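Local atomic coordinates of potential RNA-dependent RNA polymerase (Human picobirnavirus, PDB entry 5I62), a protein that catalyses RNA-templated RNA synthesis from ribonucleoside triphosphates, serving both transcription and replication of the viral double-stranded RNA genome. Residues 124-129 / 214-219; 131-136 / 210-215; 169-174 / 205-210. One frame throughout, in Å; residues are numbered along the deposited sequence.

Interaction 1: 124-129 / 214-219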
ATOM      1  N   LEU A 124       2.660  23.281  -7.167  1.00 25.75           N
ATOM      2  CA  LEU A 124       1.661  22.947  -6.171  1.00 27.86           C
ATOM      3  C   LEU A 124       1.572  24.055  -5.136  1.00 26.32           C
ATOM      4  O   LEU A 124       2.575  24.661  -4.757  1.00 27.04           O
ATOM      5  CB  LEU A 124       2.001  21.632  -5.486  1.00 22.61           C
ATOM      6  CG  LEU A 124       2.320  20.443  -6.387  1.00 31.05           C
ATOM      7  CD1 LEU A 124       2.618  19.237  -5.518  1.00 27.76           C
ATOM      8  CD2 LEU A 124       1.156  20.157  -7.335  1.00 28.53           C
ATOM      9  N   ARG A 125       0.364  24.317  -4.673  1.00 24.91           N
ATOM     10  CA  ARG A 125       0.179  25.176  -3.523  1.00 24.36           C
ATOM     11  C   ARG A 125      -0.549  24.377  -2.459  1.00 20.35           C
ATOM     12  O   ARG A 125      -1.314  23.454  -2.769  1.00 23.53           O
ATOM     13  CB  ARG A 125      -0.605  26.422  -3.884  1.00 33.38           C
ATOM     14  CG  ARG A 125      -0.482  26.787  -5.345  1.00 37.04           C
ATOM     15  CD  ARG A 125      -0.746  28.234  -5.549  1.00 45.04           C
ATOM     16  NE  ARG A 125      -0.563  28.597  -6.955  1.00 46.17           N
ATOM     17  CZ  ARG A 125       0.275  29.553  -7.376  1.00 50.47           C
ATOM     18  NH1 ARG A 125       1.021  30.274  -6.521  1.00 48.80           N
ATOM     19  NH2 ARG A 125       0.386  29.806  -8.678  1.00 51.85           N
ATOM     20  N   LEU A 126      -0.285  24.721  -1.205  1.00 23.16           N
ATOM     21  CA  LEU A 126      -0.943  24.044  -0.101  1.00 22.19           C
ATOM     22  C   LEU A 126      -2.439  24.300  -0.159  1.00 25.15           C
ATOM     23  O   LEU A 126      -2.876  25.436  -0.347  1.00 27.76           O
ATOM     24  CB  LEU A 126      -0.390  24.532   1.233  1.00 25.16           C
ATOM     25  CG  LEU A 126       0.774  23.743   1.827  1.00 21.50           C
ATOM     26  CD1 LEU A 126       2.038  24.005   1.014  1.00 25.26           C
ATOM     27  CD2 LEU A 126       0.961  24.143   3.292  1.00 23.16           C
ATOM     28  N   ARG A 127      -3.218  23.242  -0.015  1.00 20.76           N
ATOM     29  CA  ARG A 127      -4.630  23.435   0.240  1.00 26.92           C
ATOM     30  C   ARG A 127      -4.828  23.862   1.695  1.00 29.85           C
ATOM     31  O   ARG A 127      -3.972  23.633   2.549  1.00 26.57           O
ATOM     32  CB  ARG A 127      -5.399  22.158  -0.056  1.00 27.48           C
ATOM     33  CG  ARG A 127      -5.405  21.829  -1.522  1.00 38.75           C
ATOM     34  CD  ARG A 127      -6.597  21.001  -1.889  1.00 38.06           C
ATOM     35  NE  ARG A 127      -7.762  21.829  -2.177  1.00 43.90           N
ATOM     36  CZ  ARG A 127      -8.933  21.340  -2.566  1.00 42.56           C
ATOM     37  NH1 ARG A 127      -9.074  20.023  -2.714  1.00 44.22           N
ATOM     38  NH2 ARG A 127      -9.949  22.161  -2.805  1.00 38.87           N
ATOM     39  N   SER A 128      -5.962  24.506   1.975  1.00 30.20           N
ATOM     40  CA  SER A 128      -6.222  24.919   3.347  1.00 31.13           C
ATOM     41  C   SER A 128      -6.597  23.708   4.193  1.00 26.41           C
ATOM     42  O   SER A 128      -7.028  22.671   3.679  1.00 27.93           O
ATOM     43  CB  SER A 128      -7.350  25.947   3.416  1.00 29.56           C
ATOM     44  OG  SER A 128      -8.569  25.319   3.097  1.00 28.64           O
ATOM     45  N   GLU A 129      -6.438  23.850   5.511  1.00 28.92           N
ATOM     46  CA  GLU A 129      -6.808  22.755   6.400  1.00 26.70           C
ATOM     47  C   GLU A 129      -8.276  22.376   6.228  1.00 25.42           C
ATOM     48  O   GLU A 129      -8.616  21.189   6.204  1.00 24.14           O
ATOM     49  CB  GLU A 129      -6.477  23.109   7.854  1.00 26.16           C
ATOM     50  CG  GLU A 129      -4.971  23.160   8.077  1.00 27.31           C
ATOM     51  CD  GLU A 129      -4.537  23.398   9.510  1.00 31.81           C
ATOM     52  OE1 GLU A 129      -5.388  23.607  10.405  1.00 26.89           O
ATOM     53  OE2 GLU A 129      -3.305  23.368   9.730  1.00 32.31           O
ATOM     54  N   GLU A 214       0.048  17.222   6.619  1.00 15.90           N
ATOM     55  CA  GLU A 214       0.723  16.532   5.518  1.00 17.37           C
ATOM     56  C   GLU A 214      -0.100  16.610   4.235  1.00 18.42           C
ATOM     57  O   GLU A 214       0.418  16.957   3.166  1.00 17.08           O
ATOM     58  CB  GLU A 214       0.971  15.074   5.885  1.00 18.28           C
ATOM     59  CG  GLU A 214       1.971  14.839   6.986  1.00 17.34           C
ATOM     60  CD  GLU A 214       2.007  13.368   7.361  1.00 21.13           C
ATOM     61  OE1 GLU A 214       0.923  12.729   7.385  1.00 22.70           O
ATOM     62  OE2 GLU A 214       3.102  12.856   7.632  1.00 20.77           O
ATOM     63  N   LEU A 215      -1.399  16.322   4.333  1.00 15.57           N
ATOM     64  CA  LEU A 215      -2.226  16.219   3.139  1.00 18.39           C
ATOM     65  C   LEU A 215      -2.499  17.565   2.488  1.00 18.96           C
ATOM     66  O   LEU A 215      -2.939  17.597   1.337  1.00 19.57           O
ATOM     67  CB  LEU A 215      -3.539  15.512   3.464  1.00 19.28           C
ATOM     68  CG  LEU A 215      -3.434  14.014   3.766  1.00 23.96           C
ATOM     69  CD1 LEU A 215      -4.788  13.468   4.197  1.00 25.67           C
ATOM     70  CD2 LEU A 215      -2.935  13.252   2.561  1.00 25.43           C
ATOM     71  N   GLN A 216      -2.255  18.679   3.190  1.00 19.19           N
ATOM     72  CA  GLN A 216      -2.321  19.974   2.522  1.00 20.22           C
ATOM     73  C   GLN A 216      -1.387  20.025   1.311  1.00 21.39           C
ATOM     74  O   GLN A 216      -1.615  20.813   0.387  1.00 18.12           O
ATOM     75  CB  GLN A 216      -1.967  21.097   3.490  1.00 17.94           C
ATOM     76  CG  GLN A 216      -3.024  21.395   4.546  1.00 20.78           C
ATOM     77  CD  GLN A 216      -2.601  22.562   5.400  1.00 25.96           C
ATOM     78  OE1 GLN A 216      -1.928  22.384   6.416  1.00 25.69           O
ATOM     79  NE2 GLN A 216      -2.936  23.773   4.959  1.00 22.87           N
ATOM     80  N   VAL A 217      -0.316  19.228   1.323  1.00 17.98           N
ATOM     81  CA  VAL A 217       0.588  19.115   0.181  1.00 14.68           C
ATOM     82  C   VAL A 217       0.280  17.853  -0.614  1.00 16.37           C
ATOM     83  O   VAL A 217       0.145  17.893  -1.840  1.00 19.39           O
ATOM     84  CB  VAL A 217       2.060  19.124   0.622  1.00 16.85           C
ATOM     85  CG1 VAL A 217       2.944  18.567  -0.506  1.00 17.16           C
ATOM     86  CG2 VAL A 217       2.497  20.530   0.972  1.00 14.19           C
ATOM     87  N   TYR A 218       0.168  16.714   0.065  1.00 15.70           N
ATOM     88  CA  TYR A 218       0.120  15.460  -0.678  1.00 17.68           C
ATOM     89  C   TYR A 218      -1.189  15.296  -1.444  1.00 20.17           C
ATOM     90  O   TYR A 218      -1.208  14.675  -2.518  1.00 16.13           O
ATOM     91  CB  TYR A 218       0.367  14.282   0.253  1.00 15.77           C
ATOM     92  CG  TYR A 218       1.772  14.278   0.784  1.00 16.91           C
ATOM     93  CD1 TYR A 218       2.851  14.110  -0.081  1.00 16.03           C
ATOM     94  CD2 TYR A 218       2.034  14.447   2.137  1.00 17.99           C
ATOM     95  CE1 TYR A 218       4.155  14.114   0.384  1.00 18.01           C
ATOM     96  CE2 TYR A 218       3.342  14.441   2.618  1.00 19.21           C
ATOM     97  CZ  TYR A 218       4.398  14.268   1.734  1.00 18.98           C
ATOM     98  OH  TYR A 218       5.700  14.255   2.192  1.00 17.46           O
ATOM     99  N   GLN A 219      -2.299  15.844  -0.916  1.00 16.80           N
ATOM    100  CA  GLN A 219      -3.570  15.766  -1.637  1.00 17.61           C
ATOM    101  C   GLN A 219      -3.494  16.453  -2.996  1.00 19.54           C
ATOM    102  O   GLN A 219      -3.758  15.795  -4.018  1.00 18.55           O
ATOM    103  CB  GLN A 219      -4.700  16.348  -0.773  1.00 23.51           C
ATOM    104  CG  GLN A 219      -5.776  15.433  -0.361  1.00 29.43           C
ATOM    105  CD  GLN A 219      -6.723  16.139   0.614  1.00 31.47           C
ATOM    106  OE1 GLN A 219      -7.014  17.333   0.469  1.00 33.98           O
ATOM    107  NE2 GLN A 219      -7.191  15.406   1.605  1.00 32.31           N
TER

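Interaction 2: 131-136 / 210-215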
ATOM      1  N   ASN A 131     -10.310  22.791   3.538  1.00 30.70           N
ATOM      2  CA  ASN A 131     -10.537  22.113   2.265  1.00 34.12           C
ATOM      3  C   ASN A 131      -9.945  20.711   2.286  1.00 32.20           C
ATOM      4  O   ASN A 131     -10.562  19.757   1.792  1.00 30.83           O
ATOM      5  CB  ASN A 131      -9.971  22.950   1.119  1.00 27.76           C
ATOM      6  CG  ASN A 131     -10.729  24.258   0.933  1.00 37.03           C
ATOM      7  OD1 ASN A 131     -11.926  24.330   1.219  1.00 40.93           O
ATOM      8  ND2 ASN A 131     -10.034  25.301   0.471  1.00 35.88           N
ATOM      9  N   THR A 132      -8.767  20.564   2.902  1.00 28.49           N
ATOM     10  CA  THR A 132      -8.132  19.254   3.014  1.00 28.37           C
ATOM     11  C   THR A 132      -8.989  18.287   3.821  1.00 28.61           C
ATOM     12  O   THR A 132      -9.215  17.144   3.406  1.00 27.99           O
ATOM     13  CB  THR A 132      -6.747  19.406   3.659  1.00 25.18           C
ATOM     14  OG1 THR A 132      -5.950  20.292   2.873  1.00 24.26           O
ATOM     15  CG2 THR A 132      -6.060  18.063   3.772  1.00 22.75           C
ATOM     16  N   VAL A 133      -9.452  18.722   4.995  1.00 25.20           N
ATOM     17  CA  VAL A 133     -10.320  17.879   5.815  1.00 27.78           C
ATOM     18  C   VAL A 133     -11.573  17.484   5.041  1.00 24.84           C
ATOM     19  O   VAL A 133     -12.053  16.353   5.157  1.00 23.39           O
ATOM     20  CB  VAL A 133     -10.681  18.593   7.135  1.00 30.86           C
ATOM     21  CG1 VAL A 133     -11.776  17.823   7.887  1.00 28.02           C
ATOM     22  CG2 VAL A 133      -9.452  18.762   8.010  1.00 27.28           C
ATOM     23  N   ALA A 134     -12.119  18.410   4.245  1.00 26.98           N
ATOM     24  CA  ALA A 134     -13.362  18.149   3.519  1.00 29.26           C
ATOM     25  C   ALA A 134     -13.236  16.938   2.605  1.00 34.48           C
ATOM     26  O   ALA A 134     -14.203  16.191   2.410  1.00 36.03           O
ATOM     27  CB  ALA A 134     -13.774  19.380   2.717  1.00 29.79           C
ATOM     28  N   VAL A 135     -12.053  16.707   2.044  1.00 34.55           N
ATOM     29  CA  VAL A 135     -11.951  15.608   1.093  1.00 35.03           C
ATOM     30  C   VAL A 135     -11.321  14.356   1.708  1.00 34.05           C
ATOM     31  O   VAL A 135     -11.359  13.291   1.087  1.00 36.92           O
ATOM     32  CB  VAL A 135     -11.198  16.072  -0.162  1.00 34.14           C
ATOM     33  CG1 VAL A 135     -11.715  17.429  -0.620  1.00 39.52           C
ATOM     34  CG2 VAL A 135      -9.799  16.173   0.115  1.00 42.21           C
ATOM     35  N   MET A 136     -10.775  14.450   2.928  1.00 31.92           N
ATOM     36  CA  MET A 136     -10.206  13.296   3.616  1.00 33.83           C
ATOM     37  C   MET A 136     -11.273  12.269   3.978  1.00 37.67           C
ATOM     38  O   MET A 136     -12.456  12.589   4.137  1.00 34.75           O
ATOM     39  CB  MET A 136      -9.491  13.709   4.910  1.00 33.20           C
ATOM     40  CG  MET A 136      -8.221  14.488   4.720  1.00 41.79           C
ATOM     41  SD  MET A 136      -7.610  15.052   6.319  1.00 27.46           S
ATOM     42  CE  MET A 136      -7.030  13.564   7.100  1.00 23.82           C
ATOM     43  N   VAL A 210      -1.555  15.769  12.311  1.00 13.53           N
ATOM     44  CA  VAL A 210      -0.398  15.587  11.433  1.00 14.88           C
ATOM     45  C   VAL A 210      -0.856  15.229  10.025  1.00 15.80           C
ATOM     46  O   VAL A 210      -0.375  15.800   9.040  1.00 16.03           O
ATOM     47  CB  VAL A 210       0.572  14.523  11.990  1.00 14.94           C
ATOM     48  CG1 VAL A 210       1.762  14.296  11.000  1.00 14.16           C
ATOM     49  CG2 VAL A 210       1.104  14.927  13.357  1.00 12.23           C
ATOM     50  N   ASN A 211      -1.789  14.277   9.907  1.00 16.41           N
ATOM     51  CA  ASN A 211      -2.268  13.866   8.589  1.00 15.63           C
ATOM     52  C   ASN A 211      -2.909  15.033   7.832  1.00 19.17           C
ATOM     53  O   ASN A 211      -2.709  15.175   6.622  1.00 16.71           O
ATOM     54  CB  ASN A 211      -3.253  12.704   8.718  1.00 18.92           C
ATOM     55  CG  ASN A 211      -2.567  11.351   8.792  1.00 21.08           C
ATOM     56  OD1 ASN A 211      -1.411  11.186   8.371  1.00 24.56           O
ATOM     57  ND2 ASN A 211      -3.272  10.380   9.318  1.00 20.22           N
ATOM     58  N   ILE A 212      -3.685  15.878   8.520  1.00 15.56           N
ATOM     59  CA  ILE A 212      -4.226  17.081   7.876  1.00 16.51           C
ATOM     60  C   ILE A 212      -3.101  17.953   7.318  1.00 16.63           C
ATOM     61  O   ILE A 212      -3.138  18.384   6.159  1.00 19.53           O
ATOM     62  CB  ILE A 212      -5.099  17.879   8.864  1.00 20.26           C
ATOM     63  CG1 ILE A 212      -6.331  17.079   9.276  1.00 19.44           C
ATOM     64  CG2 ILE A 212      -5.498  19.229   8.245  1.00 19.97           C
ATOM     65  CD1 ILE A 212      -7.108  17.716  10.462  1.00 18.21           C
ATOM     66  N   ARG A 213      -2.099  18.261   8.143  1.00 16.40           N
ATOM     67  CA  ARG A 213      -1.037  19.144   7.678  1.00 15.12           C
ATOM     68  C   ARG A 213      -0.270  18.513   6.516  1.00 16.68           C
ATOM     69  O   ARG A 213       0.049  19.193   5.532  1.00 17.14           O
ATOM     70  CB  ARG A 213      -0.101  19.486   8.831  1.00 17.16           C
ATOM     71  CG  ARG A 213      -0.692  20.540   9.781  1.00 20.91           C
ATOM     72  CD  ARG A 213      -0.750  21.839   9.044  1.00 26.31           C
ATOM     73  NE  ARG A 213       0.476  22.586   9.204  1.00 26.62           N
ATOM     74  CZ  ARG A 213       1.018  23.392   8.301  1.00 23.24           C
ATOM     75  NH1 ARG A 213       0.471  23.563   7.110  1.00 26.58           N
ATOM     76  NH2 ARG A 213       2.140  24.017   8.608  1.00 24.62           N
ATOM     77  N   GLU A 214       0.048  17.222   6.619  1.00 15.90           N
ATOM     78  CA  GLU A 214       0.723  16.532   5.518  1.00 17.37           C
ATOM     79  C   GLU A 214      -0.100  16.610   4.235  1.00 18.42           C
ATOM     80  O   GLU A 214       0.418  16.957   3.166  1.00 17.08           O
ATOM     81  CB  GLU A 214       0.971  15.074   5.885  1.00 18.28           C
ATOM     82  CG  GLU A 214       1.971  14.839   6.986  1.00 17.34           C
ATOM     83  CD  GLU A 214       2.007  13.368   7.361  1.00 21.13           C
ATOM     84  OE1 GLU A 214       0.923  12.729   7.385  1.00 22.70           O
ATOM     85  OE2 GLU A 214       3.102  12.856   7.632  1.00 20.77           O
ATOM     86  N   LEU A 215      -1.399  16.322   4.333  1.00 15.57           N
ATOM     87  CA  LEU A 215      -2.226  16.219   3.139  1.00 18.39           C
ATOM     88  C   LEU A 215      -2.499  17.565   2.488  1.00 18.96           C
ATOM     89  O   LEU A 215      -2.939  17.597   1.337  1.00 19.57           O
ATOM     90  CB  LEU A 215      -3.539  15.512   3.464  1.00 19.28           C
ATOM     91  CG  LEU A 215      -3.434  14.014   3.766  1.00 23.96           C
ATOM     92  CD1 LEU A 215      -4.788  13.468   4.197  1.00 25.67           C
ATOM     93  CD2 LEU A 215      -2.935  13.252   2.561  1.00 25.43           C
TER

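Interaction 3: 169-174 / 205-210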
ATOM      1  N   CYS A 169       6.759  15.704  19.188  1.00 17.82           N
ATOM      2  CA  CYS A 169       5.889  16.261  18.163  1.00 16.37           C
ATOM      3  C   CYS A 169       4.877  17.166  18.859  1.00 17.19           C
ATOM      4  O   CYS A 169       4.005  16.682  19.582  1.00 20.22           O
ATOM      5  CB  CYS A 169       5.197  15.148  17.385  1.00 17.40           C
ATOM      6  SG  CYS A 169       4.004  15.724  16.141  1.00 22.51           S
ATOM      7  N   VAL A 170       4.999  18.472  18.665  1.00 17.39           N
ATOM      8  CA  VAL A 170       4.048  19.408  19.256  1.00 18.00           C
ATOM      9  C   VAL A 170       2.850  19.541  18.328  1.00 18.91           C
ATOM     10  O   VAL A 170       3.010  19.704  17.117  1.00 18.27           O
ATOM     11  CB  VAL A 170       4.711  20.768  19.515  1.00 20.75           C
ATOM     12  CG1 VAL A 170       3.677  21.783  20.008  1.00 19.97           C
ATOM     13  CG2 VAL A 170       5.867  20.615  20.514  1.00 21.55           C
ATOM     14  N   MET A 171       1.642  19.451  18.889  1.00 16.58           N
ATOM     15  CA  MET A 171       0.403  19.616  18.124  1.00 16.70           C
ATOM     16  C   MET A 171      -0.468  20.653  18.820  1.00 17.03           C
ATOM     17  O   MET A 171      -1.046  20.374  19.878  1.00 16.99           O
ATOM     18  CB  MET A 171      -0.338  18.294  17.979  1.00 13.28           C
ATOM     19  CG  MET A 171       0.543  17.160  17.460  1.00 14.90           C
ATOM     20  SD  MET A 171      -0.404  15.764  16.857  1.00 17.88           S
ATOM     21  CE  MET A 171      -1.461  15.394  18.284  1.00 17.03           C
ATOM     22  N   ARG A 172      -0.562  21.844  18.235  1.00 15.49           N
ATOM     23  CA  ARG A 172      -1.519  22.851  18.689  1.00 19.51           C
ATOM     24  C   ARG A 172      -2.816  22.657  17.914  1.00 21.21           C
ATOM     25  O   ARG A 172      -2.825  22.763  16.688  1.00 19.92           O
ATOM     26  CB  ARG A 172      -0.989  24.271  18.482  1.00 19.86           C
ATOM     27  CG  ARG A 172       0.042  24.730  19.482  1.00 24.87           C
ATOM     28  CD  ARG A 172      -0.578  25.113  20.836  1.00 32.81           C
ATOM     29  NE  ARG A 172      -1.602  26.159  20.762  1.00 31.14           N
ATOM     30  CZ  ARG A 172      -2.317  26.579  21.807  1.00 29.71           C
ATOM     31  NH1 ARG A 172      -2.118  26.045  23.013  1.00 29.24           N
ATOM     32  NH2 ARG A 172      -3.228  27.535  21.651  1.00 32.18           N
ATOM     33  N   GLN A 173      -3.905  22.370  18.619  1.00 15.97           N
ATOM     34  CA  GLN A 173      -5.180  22.050  17.984  1.00 18.84           C
ATOM     35  C   GLN A 173      -6.254  22.915  18.617  1.00 19.87           C
ATOM     36  O   GLN A 173      -6.599  22.701  19.782  1.00 16.15           O
ATOM     37  CB  GLN A 173      -5.537  20.571  18.148  1.00 18.77           C
ATOM     38  CG  GLN A 173      -4.485  19.619  17.631  1.00 18.26           C
ATOM     39  CD  GLN A 173      -4.859  18.161  17.826  1.00 22.06           C
ATOM     40  OE1 GLN A 173      -4.102  17.278  17.434  1.00 16.53           O
ATOM     41  NE2 GLN A 173      -6.050  17.900  18.426  1.00 16.21           N
ATOM     42  N   ASN A 174      -6.764  23.889  17.854  1.00 22.28           N
ATOM     43  CA  ASN A 174      -7.845  24.777  18.286  1.00 23.57           C
ATOM     44  C   ASN A 174      -7.770  25.115  19.774  1.00 20.19           C
ATOM     45  O   ASN A 174      -8.680  24.777  20.532  1.00 20.89           O
ATOM     46  CB  ASN A 174      -9.207  24.151  17.961  1.00 19.89           C
ATOM     47  CG  ASN A 174     -10.346  25.145  18.080  1.00 27.82           C
ATOM     48  OD1 ASN A 174     -10.115  26.349  18.118  1.00 25.81           O
ATOM     49  ND2 ASN A 174     -11.581  24.645  18.136  1.00 26.36           N
ATOM     50  N   MET A 205      -0.248   4.582  12.921  1.00 16.72           N
ATOM     51  CA  MET A 205      -1.536   5.281  12.875  1.00 17.81           C
ATOM     52  C   MET A 205      -1.298   6.707  13.366  1.00 15.26           C
ATOM     53  O   MET A 205      -1.068   6.934  14.553  1.00 15.82           O
ATOM     54  CB  MET A 205      -2.574   4.549  13.722  1.00 16.72           C
ATOM     55  CG  MET A 205      -2.964   3.182  13.172  1.00 19.79           C
ATOM     56  SD  MET A 205      -3.998   2.281  14.363  1.00 29.70           S
ATOM     57  CE  MET A 205      -4.334   0.817  13.430  1.00 19.88           C
ATOM     58  N   PHE A 206      -1.321   7.669  12.439  1.00 15.33           N
ATOM     59  CA  PHE A 206      -0.867   9.030  12.698  1.00 17.95           C
ATOM     60  C   PHE A 206      -1.958   9.864  13.356  1.00 16.36           C
ATOM     61  O   PHE A 206      -3.139   9.628  13.127  1.00 15.80           O
ATOM     62  CB  PHE A 206      -0.452   9.713  11.398  1.00 15.98           C
ATOM     63  CG  PHE A 206       0.997   9.546  11.052  1.00 18.33           C
ATOM     64  CD1 PHE A 206       1.573   8.292  11.021  1.00 20.88           C
ATOM     65  CD2 PHE A 206       1.783  10.641  10.757  1.00 20.37           C
ATOM     66  CE1 PHE A 206       2.907   8.119  10.688  1.00 19.81           C
ATOM     67  CE2 PHE A 206       3.126  10.483  10.419  1.00 21.89           C
ATOM     68  CZ  PHE A 206       3.686   9.213  10.393  1.00 18.65           C
ATOM     69  N   PRO A 207      -1.568  10.870  14.145  1.00 17.28           N
ATOM     70  CA  PRO A 207      -2.539  11.858  14.629  1.00 17.07           C
ATOM     71  C   PRO A 207      -3.227  12.551  13.468  1.00 18.00           C
ATOM     72  O   PRO A 207      -2.594  12.906  12.471  1.00 16.17           O
ATOM     73  CB  PRO A 207      -1.681  12.849  15.432  1.00 13.46           C
ATOM     74  CG  PRO A 207      -0.429  12.102  15.772  1.00 17.74           C
ATOM     75  CD  PRO A 207      -0.194  11.191  14.579  1.00 13.63           C
ATOM     76  N   PHE A 208      -4.536  12.743  13.623  1.00 14.39           N
ATOM     77  CA  PHE A 208      -5.346  13.480  12.659  1.00 16.44           C
ATOM     78  C   PHE A 208      -4.689  14.812  12.282  1.00 15.43           C
ATOM     79  O   PHE A 208      -4.595  15.153  11.099  1.00 16.26           O
ATOM     80  CB  PHE A 208      -6.744  13.696  13.278  1.00 16.45           C
ATOM     81  CG  PHE A 208      -7.824  14.137  12.306  1.00 17.43           C
ATOM     82  CD1 PHE A 208      -7.673  14.017  10.936  1.00 19.35           C
ATOM     83  CD2 PHE A 208      -9.025  14.680  12.799  1.00 18.19           C
ATOM     84  CE1 PHE A 208      -8.682  14.423  10.070  1.00 18.75           C
ATOM     85  CE2 PHE A 208     -10.024  15.094  11.935  1.00 19.50           C
ATOM     86  CZ  PHE A 208      -9.854  14.970  10.566  1.00 19.67           C
ATOM     87  N   ALA A 209      -4.220  15.574  13.281  1.00 15.52           N
ATOM     88  CA  ALA A 209      -3.626  16.884  13.007  1.00 16.69           C
ATOM     89  C   ALA A 209      -2.407  16.771  12.088  1.00 17.09           C
ATOM     90  O   ALA A 209      -2.225  17.594  11.178  1.00 14.71           O
ATOM     91  CB  ALA A 209      -3.244  17.589  14.313  1.00 14.25           C
ATOM     92  N   VAL A 210      -1.555  15.769  12.311  1.00 13.53           N
ATOM     93  CA  VAL A 210      -0.398  15.587  11.433  1.00 14.88           C
ATOM     94  C   VAL A 210      -0.856  15.229  10.025  1.00 15.80           C
ATOM     95  O   VAL A 210      -0.375  15.800   9.040  1.00 16.03           O
ATOM     96  CB  VAL A 210       0.572  14.523  11.990  1.00 14.94           C
ATOM     97  CG1 VAL A 210       1.762  14.296  11.000  1.00 14.16           C
ATOM     98  CG2 VAL A 210       1.104  14.927  13.357  1.00 12.23           C
TER
HETATM   99  O   HOH W   1      -4.657  15.053  16.130  1.00 13.69           O

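Interaction 1: 124-129 / 214-219
R127 and Q216 join the loop before helix 129-135 to helix 208-228 through a reciprocal pair of hydrogen bonds at a partly buried site. The backbone N of R127 donates to Q216 O at 2.9 Å and meets a lone pair in the carbonyl plane. Within the helix, Q216 O faces the position of P220, which has no N-H to offer, and the loop supplies a donor instead. L126 adds a CA-H...O contact to the same oxygen, with L126 CA 3.3 Å from Q216 O. In return, Q216 NE2 donates to R127 O at 2.6 Å, with the acceptor close to the amide plane. The Q216 chain is extended to CD. Its last torsion, chi3 -89°, then turns the amide so that NE2 faces the loop. The other amide atom, Q216 OE1, accepts from R213 NH1. E129 crosses this amide, its CG 3.6 Å from Q216 OE1, with the carboxylate and amide planes 78° apart. E129 OE1 is held by the backbone N of C160. On the apolar side, L126 CD1 meets V217 CG2 at 3.5 Å, and W293 of helix 288-296 packs against both residues. Just beyond the paired bonds, S128 OG accepts from N131 N. This is an N-cap, with the loop fixed on one helix as it starts the next.

Interaction 2: 131-136 / 210-215
T132 is the first residue of 131-136 to meet helix 208-228. Its CG2 lies 3.6 Å from L215 CB and also approaches I212 O. With chi1 at -58°, CG2 stands anti to the backbone N and reaches the other helix. The hydroxyl is turned back beside the backbone N, where OG1 bonds to S128 O one turn earlier. The polar branch is thus satisfied within its own helix and its N-cap, and the methyl does the packing. V133 comes next and uses one branch, CG2, which sits 3.5 Å from I212 CD1 and also touches I212 CG1. V154 of helix 150-157 packs on V133, and T157 of the same helix on I212. M136 is the first residue to leave the helical conformation. Its chain runs out extended and then bends at chi3 (71°), which keeps CE beside L215 CD1. M136 CG lies 3.6 Å from L215 CD1, and M136 CE lies 3.7 Å from the same methyl. The sulfur meets I212, one turn earlier on the same helix as L215, with M136 SD 3.8 Å from I212 CG1. No hydrogen bond links the segments. The axes of segments 131-135 and 210-215 approach to 9.4 Å, with 108° between their N-to-C directions. This is a buried, steeply crossed helix-helix contact. T132 and V133 of the helix, and M136 just past its end, pack on I212 and L215.

Interaction 3: 169-174 / 205-210
M171 reaches from strand 168-173 to the start of helix 208-228, and its sulfur makes most of the apolar contact. Chi1 at -51° sets CG beside the backbone N. With chi2 extended, this places SD against P207, and the bend at chi3 (-54°) keeps CE near P207 CB as well. M171 SD is 3.5 Å from P207 CB, and the two side chains cross at about a right angle. The same sulfur touches V210, with M171 SD 3.9 Å from V210 CG2. C169 meets that methyl more loosely, its SG 4.1 Å from V210 CG2. C169, M171 and Q173 all face the helix from one side of the strand. The strand pairs antiparallel with 160-165 and 176-189 in a mixed sheet, so this is the packing of a helix start on a sheet face. P207 is the N-cap residue, and A209 N lies in the first turn, where an N-H has no helical carbonyl before it. A water accepts from A209 N at 2.9 Å and donates to Q173 OE1 at 2.6 Å. Q173 is extended from CG to its amide, which lets OE1 reach the water. The same OE1 lies 3.3 Å from A209 CB.

In the fold
All three contacts use helix 208-228, and they follow it from its start to its middle. Interaction 3 shares V210 with interaction 2, about 11 Å away between centres. Interaction 2 shares E214 and L215 with interaction 1, about 7 Å away between centres. Q219 NE2 probably bonds to T132 O (3.2 Å), tying interactions 1 and 2. M136 CE meets F208 CE1 at 3.5 Å, tying 2 and 3. The strands and helices joined here are consistent with the fingers of a viral polymerase. The same helix also touches the catalytic region (255-373). E214 hydrogen-bonds to S324 and G325, in a glycine- and serine-rich segment that resembles polymerase motif B, and Y218 hydrogen-bonds to D330.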